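PDB 4AXH: (R)-specific secondary-alkylsulfatase, which hydrolyses (R)-configured secondary alkyl sulfates with strict inversion of configuration, releasing (S)-alcohols and sulfate at a site that holds two zinc ions. Local coordinates for residues Val101-Asn112 / Ala241-Lys251. Sequence-based numbering, arbitrary orientation.
Unlike the reference sequence in segment 101-112: R107 (reference His).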
loop_
_atom_site.group_PDB
_atom_site.type_symbol
_atom_site.label_atom_id
_atom_site.label_comp_id
_atom_site.label_asym_id
_atom_site.label_seq_id
_atom_site.Cartn_x
_atom_site.Cartn_y
_atom_site.Cartn_z
ATOM N N VAL A 101 -9.229 -26.174 20.239
ATOM C CA VAL A 101 -8.101 -25.295 19.941
ATOM C C VAL A 101 -6.929 -26.018 19.278
ATOM O O VAL A 101 -6.474 -27.038 19.776
ATOM C CB VAL A 101 -7.727 -24.177 20.968
ATOM C CG1 VAL A 101 -8.001 -24.584 22.403
ATOM C CG2 VAL A 101 -6.332 -23.623 20.758
ATOM N N ASN A 102 -6.503 -25.490 18.097
ATOM C CA ASN A 102 -5.388 -25.964 17.302
ATOM C C ASN A 102 -4.181 -26.184 18.205
ATOM O O ASN A 102 -3.835 -25.295 18.979
ATOM C CB ASN A 102 -5.069 -24.954 16.241
ATOM C CG ASN A 102 -4.030 -25.435 15.246
ATOM O OD1 ASN A 102 -2.886 -25.779 15.594
ATOM N ND2 ASN A 102 -4.375 -25.372 13.975
ATOM N N PRO A 103 -3.555 -27.379 18.143
ATOM C CA PRO A 103 -2.445 -27.693 19.059
ATOM C C PRO A 103 -1.233 -26.785 18.971
ATOM O O PRO A 103 -0.607 -26.583 20.003
ATOM C CB PRO A 103 -2.138 -29.161 18.752
ATOM C CG PRO A 103 -3.338 -29.687 18.122
ATOM C CD PRO A 103 -3.881 -28.556 17.315
ATOM N N SER A 104 -0.917 -26.238 17.768
ATOM C CA SER A 104 0.195 -25.302 17.553
ATOM C C SER A 104 -0.087 -23.961 18.253
ATOM O O SER A 104 0.802 -23.394 18.858
ATOM C CB SER A 104 0.401 -25.071 16.059
ATOM O OG SER A 104 1.547 -24.284 15.786
ATOM N N LEU A 105 -1.350 -23.466 18.157
ATOM C CA LEU A 105 -1.807 -22.236 18.790
ATOM C C LEU A 105 -1.693 -22.389 20.332
ATOM O O LEU A 105 -1.192 -21.473 21.006
ATOM C CB LEU A 105 -3.250 -21.901 18.383
ATOM C CG LEU A 105 -3.851 -20.564 18.955
ATOM C CD1 LEU A 105 -2.860 -19.388 18.927
ATOM C CD2 LEU A 105 -5.090 -20.183 18.207
ATOM N N TRP A 106 -2.127 -23.562 20.850
ATOM C CA TRP A 106 -2.074 -23.925 22.258
ATOM C C TRP A 106 -0.619 -23.946 22.768
ATOM O O TRP A 106 -0.377 -23.617 23.918
ATOM C CB TRP A 106 -2.718 -25.308 22.427
ATOM C CG TRP A 106 -2.873 -25.767 23.840
ATOM C CD1 TRP A 106 -1.947 -26.409 24.590
ATOM C CD2 TRP A 106 -4.064 -25.693 24.643
ATOM N NE1 TRP A 106 -2.464 -26.707 25.826
ATOM C CE2 TRP A 106 -3.768 -26.292 25.882
ATOM C CE3 TRP A 106 -5.367 -25.189 24.428
ATOM C CZ2 TRP A 106 -4.718 -26.405 26.907
ATOM C CZ3 TRP A 106 -6.300 -25.279 25.460
ATOM C CH2 TRP A 106 -5.972 -25.890 26.676
ATOM N N ARG A 107 0.329 -24.383 21.933
ATOM C CA ARG A 107 1.749 -24.475 22.233
ATOM C C ARG A 107 2.251 -23.049 22.493
ATOM O O ARG A 107 2.936 -22.821 23.492
ATOM C CB ARG A 107 2.484 -25.070 21.003
ATOM C CG ARG A 107 3.686 -25.903 21.333
ATOM C CD ARG A 107 4.931 -25.112 21.237
ATOM N NE ARG A 107 5.999 -25.857 21.902
ATOM C CZ ARG A 107 7.298 -25.576 21.784
ATOM N NH1 ARG A 107 7.701 -24.578 21.003
ATOM N NH2 ARG A 107 8.204 -26.302 22.428
ATOM N N GLN A 108 1.898 -22.087 21.586
ATOM C CA GLN A 108 2.291 -20.680 21.675
ATOM C C GLN A 108 1.601 -20.031 22.860
ATOM O O GLN A 108 2.244 -19.260 23.581
ATOM C CB GLN A 108 1.951 -19.940 20.381
ATOM C CG GLN A 108 2.711 -18.631 20.189
ATOM C CD GLN A 108 4.149 -18.747 19.827
ATOM O OE1 GLN A 108 4.753 -19.819 19.768
ATOM N NE2 GLN A 108 4.728 -17.634 19.531
ATOM N N ALA A 109 0.323 -20.380 23.088
ATOM C CA ALA A 109 -0.484 -19.908 24.208
ATOM C C ALA A 109 0.207 -20.247 25.517
ATOM O O ALA A 109 0.363 -19.371 26.355
ATOM C CB ALA A 109 -1.878 -20.536 24.160
ATOM N N GLN A 110 0.704 -21.491 25.643
ATOM C CA GLN A 110 1.411 -22.016 26.817
ATOM C C GLN A 110 2.702 -21.312 27.069
ATOM O O GLN A 110 3.042 -21.093 28.228
ATOM C CB GLN A 110 1.677 -23.523 26.706
ATOM C CG GLN A 110 0.437 -24.391 26.862
ATOM C CD GLN A 110 0.834 -25.836 26.846
ATOM O OE1 GLN A 110 1.193 -26.392 25.808
ATOM N NE2 GLN A 110 0.849 -26.446 28.012
ATOM N N LEU A 111 3.437 -20.982 26.000
ATOM C CA LEU A 111 4.709 -20.287 26.100
ATOM C C LEU A 111 4.482 -18.871 26.617
ATOM O O LEU A 111 5.162 -18.427 27.534
ATOM C CB LEU A 111 5.414 -20.279 24.731
ATOM C CG LEU A 111 6.143 -21.577 24.308
ATOM C CD1 LEU A 111 6.322 -21.650 22.806
ATOM C CD2 LEU A 111 7.474 -21.683 24.950
ATOM N N ASN A 112 3.465 -18.200 26.081
ATOM C CA ASN A 112 3.079 -16.826 26.418
ATOM C C ASN A 112 2.544 -16.674 27.845
ATOM O O ASN A 112 2.300 -15.549 28.293
ATOM C CB ASN A 112 2.099 -16.266 25.356
ATOM C CG ASN A 112 2.762 -15.883 24.056
ATOM O OD1 ASN A 112 3.920 -15.476 24.033
ATOM N ND2 ASN A 112 2.037 -15.978 22.942
ATOM N N ALA A 241 -10.836 -22.412 26.537
ATOM C CA ALA A 241 -10.581 -23.325 25.412
ATOM C C ALA A 241 -11.602 -23.240 24.292
ATOM O O ALA A 241 -11.271 -23.594 23.154
ATOM C CB ALA A 241 -10.446 -24.750 25.911
ATOM N N GLN A 242 -12.827 -22.737 24.595
ATOM C CA GLN A 242 -13.909 -22.549 23.621
ATOM C C GLN A 242 -13.984 -21.098 23.108
ATOM O O GLN A 242 -14.767 -20.815 22.197
ATOM C CB GLN A 242 -15.255 -22.993 24.221
ATOM C CG GLN A 242 -15.478 -24.502 24.177
ATOM C CD GLN A 242 -16.934 -24.845 23.982
ATOM O OE1 GLN A 242 -17.558 -25.378 25.010
ATOM N NE2 GLN A 242 -17.510 -24.633 22.914
ATOM N N ALA A 243 -13.170 -20.185 23.694
ATOM C CA ALA A 243 -13.135 -18.762 23.340
ATOM C C ALA A 243 -11.671 -18.173 23.156
ATOM O O ALA A 243 -10.879 -18.773 22.419
ATOM C CB ALA A 243 -13.949 -17.968 24.344
ATOM N N GLN A 244 -11.323 -17.021 23.807
ATOM C CA GLN A 244 -10.018 -16.379 23.697
ATOM C C GLN A 244 -8.932 -17.151 24.423
ATOM O O GLN A 244 -9.078 -17.441 25.604
ATOM C CB GLN A 244 -10.077 -14.940 24.209
ATOM C CG GLN A 244 -9.195 -13.959 23.426
ATOM C CD GLN A 244 -7.823 -13.820 24.021
ATOM O OE1 GLN A 244 -7.589 -14.068 25.213
ATOM N NE2 GLN A 244 -6.890 -13.409 23.211
ATOM N N VAL A 245 -7.837 -17.497 23.725
ATOM C CA VAL A 245 -6.757 -18.254 24.351
ATOM C C VAL A 245 -5.390 -17.557 24.353
ATOM O O VAL A 245 -4.607 -17.767 25.284
ATOM C CB VAL A 245 -6.645 -19.730 23.871
ATOM C CG1 VAL A 245 -7.908 -20.512 24.184
ATOM C CG2 VAL A 245 -6.285 -19.838 22.394
ATOM N N ASP A 246 -5.086 -16.768 23.298
ATOM C CA ASP A 246 -3.796 -16.108 23.112
ATOM C C ASP A 246 -3.877 -15.067 21.994
ATOM O O ASP A 246 -4.843 -15.044 21.225
ATOM C CB ASP A 246 -2.728 -17.178 22.742
ATOM C CG ASP A 246 -1.296 -16.739 22.947
ATOM O OD1 ASP A 246 -0.925 -16.452 24.100
ATOM O OD2 ASP A 246 -0.527 -16.736 21.955
ATOM N N SER A 247 -2.835 -14.222 21.893
ATOM C CA SER A 247 -2.747 -13.224 20.833
ATOM C C SER A 247 -1.414 -13.286 20.050
ATOM O O SER A 247 -1.007 -12.301 19.423
ATOM C CB SER A 247 -3.097 -11.826 21.332
ATOM O OG SER A 247 -4.494 -11.712 21.557
ATOM N N GLY A 248 -0.806 -14.477 20.029
ATOM C CA GLY A 248 0.395 -14.763 19.261
ATOM C C GLY A 248 1.646 -14.251 19.902
ATOM O O GLY A 248 2.457 -15.048 20.364
ATOM N N LEU A 249 1.804 -12.924 19.947
ATOM C CA LEU A 249 2.979 -12.291 20.542
ATOM C C LEU A 249 2.774 -11.891 21.992
ATOM O O LEU A 249 3.673 -11.296 22.603
ATOM C CB LEU A 249 3.431 -11.081 19.704
ATOM C CG LEU A 249 3.753 -11.336 18.253
ATOM C CD1 LEU A 249 3.990 -10.025 17.537
ATOM C CD2 LEU A 249 4.956 -12.267 18.114
ATOM N N PHE A 250 1.570 -12.165 22.522
ATOM C CA PHE A 250 1.122 -11.894 23.907
ATOM C C PHE A 250 -0.210 -12.556 24.134
ATOM O O PHE A 250 -0.742 -13.175 23.218
ATOM C CB PHE A 250 1.024 -10.386 24.213
ATOM C CG PHE A 250 0.428 -9.555 23.098
ATOM C CD1 PHE A 250 -0.950 -9.413 22.976
ATOM C CD2 PHE A 250 1.249 -8.937 22.150
ATOM C CE1 PHE A 250 -1.496 -8.716 21.909
ATOM C CE2 PHE A 250 0.698 -8.224 21.093
ATOM C CZ PHE A 250 -0.670 -8.130 20.976
ATOM N N LYS A 251 -0.770 -12.410 25.332
ATOM C CA LYS A 251 -2.059 -13.017 25.670
ATOM C C LYS A 251 -3.241 -12.247 25.080
ATOM O O LYS A 251 -4.062 -12.846 24.400
ATOM C CB LYS A 251 -2.203 -13.200 27.194
ATOM C CG LYS A 251 -1.108 -14.025 27.911
ATOM C CD LYS A 251 -0.856 -15.421 27.339
ATOM C CE LYS A 251 -1.951 -16.434 27.580
ATOM N NZ LYS A 251 -2.056 -17.394 26.453
#
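N112, which follows helix 103-111, joins it to loop 241-251 through its amide; the side chains of N112 and D246 cross at about a right angle. N112 ND2 donates to D246 OD2 over 2.9 Å on the syn lone pair, with the amide and carboxylate planes only 17° apart, and to G248 O over 2.8 Å, where it sits above the plane of that carbonyl. The second carboxylate oxygen, D246 OD1, takes a salt bridge from K251 NZ at 2.8 Å on its anti side, 22° out of the carboxylate plane. The same ammonium donates to A109 O at 3.1 Å and, within its own loop, to V245 O at 2.8 Å. Bends at chi2 (-54°) and chi3 fold the lysine chain back to these acceptors, its CD passing alongside N112 CB. In this metallo-beta-lactamase fold, the loop connects helix 222-233 to strand 266-268 and brings F250 near H355, a zinc ligand, and L249 near the sulfate-binding Y417. A109 CB packs on D246 CB at 3.7 Å. Nearer the start of the helix the contact turns apolar: V101 CG2 and V245 CG2 meet tip to tip, and L105 adjoins V245. Within the loop, D246 OD2 also accepts from G248 N at 3.0 Å, closing an Asx turn that would help to fix the carboxylate. N102 OD1 caps the helix at S104 N, and R518 of helix 515-529 packs against V101, L105 and V245.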